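Local atomic coordinates of galactan 1,3-beta-galactosidase (Phanerochaete chrysosporium, PDB entry 7BYS), a protein that probably hydrolyses beta-1,3-linked galactan from its chain end, a glycoside hydrolase of family 43 that also carries a calcium-binding carbohydrate-binding module. Residues A244-L249 with A253-D258; E197-A202 with G280-V285; G23-G28 with Y32-D37. One frame throughout, in Å; residues are numbered along the deposited sequence.

Interaction 1 (A244-L249 with A253-D258); sequences AFDLPL and AIYMGD
The ring of Tyr255 and the carboxylate of Asp246 lie side by side and point the same way, their planes 29° apart, with Asp246 OD1 4.0 Å from Tyr255 CD1; the approach is oblique to the ring. Neither polar end is held by the other: Tyr255 OH is hydrogen-bonded to Ser241 OG, and Asp246 OD2 takes a hydrogen bond from Asn243 ND2. Next to the Phe245 ring, also obliquely, comes the sulfur of Met256, whose SD is 4.2 Å from Phe245 CB.

Phe245, Leu247, Ile254 and Met256 share the sheet face away from Asp246 and Tyr255. With its chain extended beyond CG, Met256 carries its methyl past its own cross-strand partner to Leu247, where CE is 4.0 Å from CD2. Leu249 CD2 packs on Ile254 CG1. Ile24 of strand 22-27 lies against Phe245, Leu247 and Met256, while Trp290 and Val292 touch Ile254.

The antiparallel backbones, at 161°, bond in pairs: Leu247 and Ile254 exchange two N-H to O bonds, and Met256 N reaches Phe245 O at 2.8 Å. Met256 O is gripped twice, by Ala244 N at 2.8 Å and by Phe245 N at 2.9 Å. Ala244 CB lies 3.4 Å from Asp258 OD2, which is hydrogen-bonded to Gly21 N. The Ala244 side chain also lies close to that of Arg82, which binds galactose in the sugar-bound protein; the site is empty here. Two successive residues facing one Met256 make a classic beta bulge, set here in a beta hairpin of a family 43 propeller blade.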
loop_
_atom_site.group_PDB
_atom_site.type_symbol
_atom_site.label_atom_id
_atom_site.label_comp_id
_atom_site.label_asym_id
_atom_site.label_seq_id
_atom_site.Cartn_x
_atom_site.Cartn_y
_atom_site.Cartn_z
ATOM N N ALA A 244 -0.350 -5.290 -1.753
ATOM C CA ALA A 244 0.782 -5.917 -1.067
ATOM C C ALA A 244 0.311 -7.053 -0.163
ATOM O O ALA A 244 0.875 -8.157 -0.194
ATOM C CB ALA A 244 1.577 -4.908 -0.239
ATOM N N PHE A 245 -0.736 -6.818 0.631
ATOM C CA PHE A 245 -1.216 -7.833 1.560
ATOM C C PHE A 245 -2.671 -7.549 1.881
ATOM O O PHE A 245 -3.068 -6.385 2.012
ATOM C CB PHE A 245 -0.396 -7.874 2.863
ATOM C CG PHE A 245 -0.505 -9.192 3.585
ATOM C CD1 PHE A 245 0.316 -10.265 3.241
ATOM C CD2 PHE A 245 -1.466 -9.373 4.573
ATOM C CE1 PHE A 245 0.192 -11.493 3.885
ATOM C CE2 PHE A 245 -1.595 -10.598 5.217
ATOM C CZ PHE A 245 -0.766 -11.650 4.874
ATOM N N ASP A 246 -3.456 -8.610 2.033
ATOM C CA ASP A 246 -4.891 -8.484 2.271
ATOM C C ASP A 246 -5.191 -9.230 3.563
ATOM O O ASP A 246 -5.185 -10.465 3.591
ATOM C CB ASP A 246 -5.637 -9.022 1.064
ATOM C CG ASP A 246 -5.101 -8.436 -0.208
ATOM O OD1 ASP A 246 -5.182 -7.182 -0.335
ATOM O OD2 ASP A 246 -4.536 -9.192 -1.025
ATOM N N LEU A 247 -5.396 -8.471 4.648
ATOM C CA LEU A 247 -5.481 -9.045 5.989
ATOM C C LEU A 247 -6.938 -9.242 6.374
ATOM O O LEU A 247 -7.733 -8.310 6.233
ATOM C CB LEU A 247 -4.823 -8.095 6.986
ATOM C CG LEU A 247 -4.686 -8.684 8.388
ATOM C CD1 LEU A 247 -3.577 -9.713 8.438
ATOM C CD2 LEU A 247 -4.420 -7.570 9.406
ATOM N N PRO A 248 -7.349 -10.406 6.875
ATOM C CA PRO A 248 -8.736 -10.537 7.343
ATOM C C PRO A 248 -9.005 -9.621 8.530
ATOM O O PRO A 248 -8.126 -9.353 9.347
ATOM C CB PRO A 248 -8.852 -12.017 7.739
ATOM C CG PRO A 248 -7.481 -12.536 7.800
ATOM C CD PRO A 248 -6.583 -11.658 6.982
ATOM N N LEU A 249 -10.235 -9.109 8.597
ATOM C CA LEU A 249 -10.633 -8.197 9.679
ATOM C C LEU A 249 -12.132 -8.410 9.906
ATOM O O LEU A 249 -12.958 -7.783 9.245
ATOM C CB LEU A 249 -10.331 -6.742 9.334
ATOM C CG LEU A 249 -10.743 -5.718 10.402
ATOM C CD1 LEU A 249 -9.773 -5.742 11.554
ATOM C CD2 LEU A 249 -10.848 -4.315 9.823
ATOM N N ALA A 253 -11.927 -7.024 5.570
ATOM C CA ALA A 253 -10.490 -7.199 5.443
ATOM C C ALA A 253 -9.865 -5.815 5.378
ATOM O O ALA A 253 -10.561 -4.797 5.319
ATOM C CB ALA A 253 -10.153 -8.010 4.185
ATOM N N ILE A 254 -8.533 -5.786 5.390
ATOM C CA ILE A 254 -7.776 -4.563 5.166
ATOM C C ILE A 254 -6.972 -4.744 3.889
ATOM O O ILE A 254 -6.195 -5.703 3.764
ATOM C CB ILE A 254 -6.835 -4.251 6.330
ATOM C CG1 ILE A 254 -7.634 -4.120 7.625
ATOM C CG2 ILE A 254 -6.043 -2.976 6.023
ATOM C CD1 ILE A 254 -6.775 -3.963 8.840
ATOM N N TYR A 255 -7.156 -3.823 2.949
ATOM C CA TYR A 255 -6.286 -3.716 1.792
ATOM C C TYR A 255 -5.013 -2.996 2.216
ATOM O O TYR A 255 -5.070 -1.847 2.680
ATOM C CB TYR A 255 -6.992 -2.911 0.706
ATOM C CG TYR A 255 -6.070 -2.507 -0.413
ATOM C CD1 TYR A 255 -5.789 -3.392 -1.440
ATOM C CD2 TYR A 255 -5.471 -1.246 -0.443
ATOM C CE1 TYR A 255 -4.941 -3.054 -2.477
ATOM C CE2 TYR A 255 -4.600 -0.893 -1.471
ATOM C CZ TYR A 255 -4.344 -1.801 -2.486
ATOM O OH TYR A 255 -3.491 -1.468 -3.515
ATOM N N MET A 256 -3.867 -3.659 2.093
ATOM C CA MET A 256 -2.574 -3.037 2.370
ATOM C C MET A 256 -1.824 -2.963 1.058
ATOM O O MET A 256 -1.486 -3.996 0.477
ATOM C CB MET A 256 -1.761 -3.816 3.398
ATOM C CG MET A 256 -2.465 -3.953 4.718
ATOM S SD MET A 256 -1.547 -5.085 5.785
ATOM C CE MET A 256 -2.370 -4.800 7.357
ATOM N N GLY A 257 -1.601 -1.740 0.578
ATOM C CA GLY A 257 -0.898 -1.515 -0.663
ATOM C C GLY A 257 0.317 -0.620 -0.473
ATOM O O GLY A 257 0.517 0.000 0.584
ATOM N N ASP A 258 1.125 -0.554 -1.524
ATOM C CA ASP A 258 2.288 0.329 -1.601
ATOM C C ASP A 258 2.021 1.412 -2.633
ATOM O O ASP A 258 1.462 1.138 -3.698
ATOM C CB ASP A 258 3.524 -0.443 -2.089
ATOM C CG ASP A 258 4.002 -1.484 -1.096
ATOM O OD1 ASP A 258 4.498 -1.090 -0.024
ATOM O OD2 ASP A 258 3.879 -2.685 -1.398
#

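Interaction 2 (E197-A202 with G280-V285); sequences EYFLIA and GAPQIV
No backbone hydrogen bond joins 197-202 to 280-285: the closest CA atoms, those of Phe199 and Pro282, are 8.6 Å apart, so side chains must bridge the gap. Residues 197-202 are extended strand, paired through the backbone with strands 189-194 and 214-218. Gly280 to Pro282 form a loop, and the chain becomes strand again at Gln283 and Ile284.

Phe199 and Pro282 carry the contact. With CG anti to the carbonyl carbon, chi1 -74° directs the phenyl ring toward the loop, and its rotation about CB-CG (chi2 81°) turns the CD2-CE2 side to the proline. Phe199 CE2 is 3.8 Å from Pro282 CD, and Phe199 CD2 is 3.9 Å from Pro282 CG. The proline therefore presents its CG-CD end, obliquely, to that side of the phenyl. Gly280 O is a looser neighbour, 4.2 Å from Phe199 CE2.

Beyond this pair, Phe277 sets its ring edge-to-face with Phe199 and also touches Pro282. Trp215 of strand 214-218 packs on both Ile201 and Pro282, and Leu275 reaches Pro282 from strand 269-276. The small touching surface is thus part of a wider aromatic and aliphatic cluster. It lies away from the galactose and calcium sites and joins the sheet of strand 197-204 to that of strands 269-276 and 283-284, an apolar seam between neighbouring blades of the beta-propeller.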
loop_
_atom_site.group_PDB
_atom_site.type_symbol
_atom_site.label_atom_id
_atom_site.label_comp_id
_atom_site.label_asym_id
_atom_site.label_seq_id
_atom_site.Cartn_x
_atom_site.Cartn_y
_atom_site.Cartn_z
ATOM N N GLU A 197 -15.081 -18.637 1.460
ATOM C CA GLU A 197 -14.740 -18.406 0.065
ATOM C C GLU A 197 -13.376 -17.725 -0.001
ATOM O O GLU A 197 -12.982 -17.002 0.920
ATOM C CB GLU A 197 -15.810 -17.507 -0.564
ATOM C CG GLU A 197 -15.634 -17.207 -2.038
ATOM C CD GLU A 197 -16.347 -18.205 -2.931
ATOM O OE1 GLU A 197 -16.511 -17.896 -4.137
ATOM O OE2 GLU A 197 -16.737 -19.290 -2.433
ATOM N N TYR A 198 -12.655 -17.963 -1.093
ATOM C CA TYR A 198 -11.319 -17.407 -1.285
ATOM C C TYR A 198 -11.399 -16.189 -2.197
ATOM O O TYR A 198 -12.017 -16.246 -3.265
ATOM C CB TYR A 198 -10.375 -18.434 -1.913
ATOM C CG TYR A 198 -10.266 -19.724 -1.146
ATOM C CD1 TYR A 198 -9.313 -19.879 -0.145
ATOM C CD2 TYR A 198 -11.113 -20.791 -1.420
ATOM C CE1 TYR A 198 -9.211 -21.063 0.568
ATOM C CE2 TYR A 198 -11.012 -21.982 -0.709
ATOM C CZ TYR A 198 -10.063 -22.108 0.275
ATOM O OH TYR A 198 -9.972 -23.298 0.974
ATOM N N PHE A 199 -10.764 -15.095 -1.784
ATOM C CA PHE A 199 -10.757 -13.862 -2.560
ATOM C C PHE A 199 -9.322 -13.508 -2.913
ATOM O O PHE A 199 -8.498 -13.283 -2.017
ATOM C CB PHE A 199 -11.430 -12.727 -1.784
ATOM C CG PHE A 199 -12.911 -12.853 -1.733
ATOM C CD1 PHE A 199 -13.507 -13.700 -0.817
ATOM C CD2 PHE A 199 -13.703 -12.155 -2.618
ATOM C CE1 PHE A 199 -14.896 -13.842 -0.781
ATOM C CE2 PHE A 199 -15.091 -12.293 -2.590
ATOM C CZ PHE A 199 -15.678 -13.137 -1.664
ATOM N N LEU A 200 -9.040 -13.454 -4.210
ATOM C CA LEU A 200 -7.738 -13.079 -4.739
ATOM C C LEU A 200 -7.792 -11.612 -5.138
ATOM O O LEU A 200 -8.720 -11.190 -5.839
ATOM C CB LEU A 200 -7.420 -13.941 -5.968
ATOM C CG LEU A 200 -6.220 -13.541 -6.829
ATOM C CD1 LEU A 200 -4.913 -13.750 -6.079
ATOM C CD2 LEU A 200 -6.191 -14.305 -8.138
ATOM N N ILE A 201 -6.826 -10.832 -4.659
ATOM C CA ILE A 201 -6.620 -9.448 -5.068
ATOM C C ILE A 201 -5.302 -9.396 -5.819
ATOM O O ILE A 201 -4.320 -9.999 -5.376
ATOM C CB ILE A 201 -6.533 -8.531 -3.837
ATOM C CG1 ILE A 201 -7.682 -8.801 -2.863
ATOM C CG2 ILE A 201 -6.472 -7.071 -4.276
ATOM C CD1 ILE A 201 -9.026 -8.523 -3.436
ATOM N N ALA A 202 -5.265 -8.663 -6.931
ATOM C CA ALA A 202 -4.049 -8.607 -7.734
ATOM C C ALA A 202 -4.064 -7.352 -8.592
ATOM O O ALA A 202 -5.118 -6.782 -8.876
ATOM C CB ALA A 202 -3.920 -9.854 -8.621
ATOM N N GLY A 280 -21.186 -8.298 -0.773
ATOM C CA GLY A 280 -20.748 -9.545 -1.366
ATOM C C GLY A 280 -19.534 -9.427 -2.262
ATOM O O GLY A 280 -18.831 -10.426 -2.472
ATOM N N ALA A 281 -19.269 -8.244 -2.800
ATOM C CA ALA A 281 -18.079 -7.952 -3.571
ATOM C C ALA A 281 -17.185 -7.060 -2.732
ATOM O O ALA A 281 -17.686 -6.102 -2.127
ATOM C CB ALA A 281 -18.481 -7.209 -4.846
ATOM N N PRO A 282 -15.886 -7.337 -2.636
ATOM C CA PRO A 282 -15.015 -6.456 -1.850
ATOM C C PRO A 282 -14.771 -5.142 -2.576
ATOM O O PRO A 282 -14.632 -5.104 -3.798
ATOM C CB PRO A 282 -13.721 -7.266 -1.702
ATOM C CG PRO A 282 -13.738 -8.228 -2.856
ATOM C CD PRO A 282 -15.189 -8.548 -3.105
ATOM N N GLN A 283 -14.751 -4.055 -1.812
ATOM C CA GLN A 283 -14.512 -2.722 -2.352
ATOM C C GLN A 283 -13.696 -1.935 -1.346
ATOM O O GLN A 283 -13.987 -1.969 -0.150
ATOM C CB GLN A 283 -15.824 -1.967 -2.606
ATOM C CG GLN A 283 -16.598 -2.401 -3.846
ATOM C CD GLN A 283 -15.798 -2.253 -5.126
ATOM O OE1 GLN A 283 -15.593 -1.145 -5.632
ATOM N NE2 GLN A 283 -15.334 -3.374 -5.654
ATOM N N ILE A 284 -12.658 -1.246 -1.828
ATOM C CA ILE A 284 -11.913 -0.342 -0.965
ATOM C C ILE A 284 -12.850 0.754 -0.481
ATOM O O ILE A 284 -13.609 1.336 -1.267
ATOM C CB ILE A 284 -10.714 0.242 -1.730
ATOM C CG1 ILE A 284 -9.577 -0.777 -1.814
ATOM C CG2 ILE A 284 -10.258 1.556 -1.087
ATOM C CD1 ILE A 284 -8.389 -0.310 -2.648
ATOM N N VAL A 285 -12.824 1.016 0.819
ATOM C CA VAL A 285 -13.472 2.185 1.401
ATOM C C VAL A 285 -12.423 3.288 1.421
ATOM O O VAL A 285 -11.423 3.190 2.138
ATOM C CB VAL A 285 -13.957 1.882 2.820
ATOM C CG1 VAL A 285 -14.624 3.117 3.444
ATOM C CG2 VAL A 285 -14.901 0.687 2.810
#

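Interaction 3 (G23-G28 with Y32-D37); sequences GILQVG and YWFGED
Ile24 and Trp33 meet on one face of this hairpin, Leu25, Tyr32 and Phe34 on the other. Ile24 CD1 comes obliquely to the indole, 3.9 Å from Trp33 CG. On the opposite face Leu25 CB lies at the edge of the Phe34 ring, in its plane and 3.9 Å from CE1, with Leu25 CD2 close to the same carbon. With CG anti to the carbonyl carbon (chi1 -65°), the Tyr32 ring lies against the partner strand between Leu25 and Val27: Leu25 O lies at its edge, 3.7 Å from CD1, and Val27 CG2 is 3.8 Å from CE1.

Two reciprocal backbone pairs fix this register. Gly23 and Phe34 each donate to the other at 2.9 Å, the bond from Gly23 N to Phe34 O being nearly straight at 172°. Leu25 and Tyr32 repeat the pattern, and between them Ile24 CA makes a CA-H...O contact of 3.3 Å with Tyr32 O.

In the next shell, Trp33 is held among aromatic rings, edge-to-face with Trp59 and Tyr270 and at about 45° to Trp272. Val85 covers Leu25 and Phe34, and Cys50, half of the disulfide with Cys119, touches Tyr32 and Phe34. Farther along the second strand Glu36 OE2 accepts a hydrogen bond from the backbone N of Arg82, a galactose-binding residue, and OE1 forms a salt bridge with Lys38. The whole is an antiparallel beta hairpin, the first two strands of a four-stranded propeller blade that reaches the sugar site at its Glu36 end.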
loop_
_atom_site.group_PDB
_atom_site.type_symbol
_atom_site.label_atom_id
_atom_site.label_comp_id
_atom_site.label_asym_id
_atom_site.label_seq_id
_atom_site.Cartn_x
_atom_site.Cartn_y
_atom_site.Cartn_z
ATOM N N GLY A 23 4.334 -8.252 4.158
ATOM C CA GLY A 23 3.790 -9.534 4.559
ATOM C C GLY A 23 3.444 -9.479 6.034
ATOM O O GLY A 23 4.264 -9.037 6.855
ATOM N N ILE A 24 2.229 -9.884 6.402
ATOM C CA ILE A 24 1.774 -9.853 7.791
ATOM C C ILE A 24 1.704 -11.277 8.324
ATOM O O ILE A 24 1.310 -12.204 7.607
ATOM C CB ILE A 24 0.409 -9.151 7.939
ATOM C CG1 ILE A 24 0.434 -7.779 7.265
ATOM C CG2 ILE A 24 0.046 -9.018 9.418
ATOM C CD1 ILE A 24 1.361 -6.755 7.927
ATOM N N LEU A 25 2.079 -11.442 9.592
ATOM C CA LEU A 25 1.987 -12.706 10.313
ATOM C C LEU A 25 1.372 -12.414 11.671
ATOM O O LEU A 25 1.731 -11.433 12.323
ATOM C CB LEU A 25 3.397 -13.311 10.516
ATOM C CG LEU A 25 3.587 -14.425 11.560
ATOM C CD1 LEU A 25 3.023 -15.751 11.084
ATOM C CD2 LEU A 25 5.062 -14.571 11.921
ATOM N N GLN A 26 0.439 -13.256 12.102
ATOM C CA GLN A 26 -0.121 -13.137 13.439
ATOM C C GLN A 26 0.313 -14.340 14.262
ATOM O O GLN A 26 0.143 -15.485 13.830
ATOM C CB GLN A 26 -1.650 -13.030 13.412
ATOM C CG GLN A 26 -2.243 -12.728 14.784
ATOM C CD GLN A 26 -3.767 -12.739 14.809
ATOM O OE1 GLN A 26 -4.422 -12.744 13.769
ATOM N NE2 GLN A 26 -4.332 -12.743 16.006
ATOM N N VAL A 27 0.892 -14.074 15.432
ATOM C CA VAL A 27 1.268 -15.108 16.393
ATOM C C VAL A 27 0.580 -14.756 17.701
ATOM O O VAL A 27 0.938 -13.768 18.355
ATOM C CB VAL A 27 2.788 -15.203 16.584
ATOM C CG1 VAL A 27 3.138 -16.353 17.547
ATOM C CG2 VAL A 27 3.495 -15.361 15.247
ATOM N N GLY A 28 -0.405 -15.558 18.086
ATOM C CA GLY A 28 -1.201 -15.180 19.239
ATOM C C GLY A 28 -1.850 -13.840 18.966
ATOM O O GLY A 28 -2.474 -13.635 17.920
ATOM N N TYR A 32 3.067 -9.181 13.173
ATOM C CA TYR A 32 4.410 -8.995 12.640
ATOM C C TYR A 32 4.282 -8.489 11.214
ATOM O O TYR A 32 3.600 -9.107 10.392
ATOM C CB TYR A 32 5.210 -10.310 12.678
ATOM C CG TYR A 32 5.458 -10.786 14.082
ATOM C CD1 TYR A 32 4.458 -11.438 14.806
ATOM C CD2 TYR A 32 6.677 -10.556 14.699
ATOM C CE1 TYR A 32 4.679 -11.847 16.119
ATOM C CE2 TYR A 32 6.900 -10.966 16.009
ATOM C CZ TYR A 32 5.898 -11.601 16.704
ATOM O OH TYR A 32 6.124 -12.006 18.004
ATOM N N TRP A 33 4.911 -7.357 10.938
ATOM C CA TRP A 33 4.946 -6.766 9.608
ATOM C C TRP A 33 6.365 -6.924 9.082
ATOM O O TRP A 33 7.304 -6.343 9.635
ATOM C CB TRP A 33 4.514 -5.302 9.717
ATOM C CG TRP A 33 4.486 -4.527 8.426
ATOM C CD1 TRP A 33 4.817 -4.969 7.172
ATOM C CD2 TRP A 33 4.104 -3.149 8.279
ATOM N NE1 TRP A 33 4.664 -3.943 6.261
ATOM C CE2 TRP A 33 4.235 -2.816 6.916
ATOM C CE3 TRP A 33 3.683 -2.157 9.180
ATOM C CZ2 TRP A 33 3.937 -1.540 6.424
ATOM C CZ3 TRP A 33 3.394 -0.894 8.695
ATOM C CH2 TRP A 33 3.525 -0.589 7.332
ATOM N N PHE A 34 6.521 -7.753 8.051
ATOM C CA PHE A 34 7.776 -7.928 7.342
ATOM C C PHE A 34 7.722 -7.143 6.045
ATOM O O PHE A 34 6.676 -7.056 5.407
ATOM C CB PHE A 34 7.993 -9.398 6.981
ATOM C CG PHE A 34 8.008 -10.314 8.160
ATOM C CD1 PHE A 34 6.841 -10.889 8.627
ATOM C CD2 PHE A 34 9.195 -10.603 8.800
ATOM C CE1 PHE A 34 6.852 -11.737 9.729
ATOM C CE2 PHE A 34 9.209 -11.447 9.906
ATOM C CZ PHE A 34 8.043 -12.008 10.370
ATOM N N GLY A 35 8.856 -6.594 5.636
ATOM C CA GLY A 35 8.835 -5.887 4.372
ATOM C C GLY A 35 10.231 -5.575 3.897
ATOM O O GLY A 35 11.226 -5.904 4.547
ATOM N N GLU A 36 10.285 -4.932 2.734
ATOM C CA GLU A 36 11.550 -4.498 2.147
ATOM C C GLU A 36 12.012 -3.201 2.806
ATOM O O GLU A 36 11.273 -2.213 2.841
ATOM C CB GLU A 36 11.359 -4.254 0.651
ATOM C CG GLU A 36 10.729 -5.418 -0.087
ATOM C CD GLU A 36 9.947 -4.974 -1.308
ATOM O OE1 GLU A 36 10.064 -3.796 -1.712
ATOM O OE2 GLU A 36 9.179 -5.779 -1.860
ATOM N N ASP A 37 13.256 -3.189 3.298
ATOM C CA ASP A 37 13.861 -1.958 3.805
ATOM C C ASP A 37 14.444 -1.211 2.614
ATOM O O ASP A 37 15.391 -1.677 1.982
ATOM C CB ASP A 37 14.944 -2.302 4.825
ATOM C CG ASP A 37 15.579 -1.074 5.459
ATOM O OD1 ASP A 37 15.435 0.044 4.928
ATOM O OD2 ASP A 37 16.243 -1.229 6.505
#

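Interactions 1 and 3 are hairpins from different sheets that pack directly on each other, their centres 12 Å apart. Ile24 forms much of the junction: its O is 3.5 Å from Phe245 CZ, and its CG1 is 3.7 Å from Met256 SD. On its other side interaction 1 meets interaction 2, 10 Å away between centres, with Asp246 OD2 3.5 Å from Ile201 CB and Tyr255 CD2 3.8 Å from Ile284 CD1. Interactions 2 and 3 do not touch, their nearest atoms being about 13 Å apart. Galactose-binding Arg82 lies beside interactions 1 and 3, its side chain about 4 Å from that of Ala244, whereas interaction 2 is remote from the sugar site.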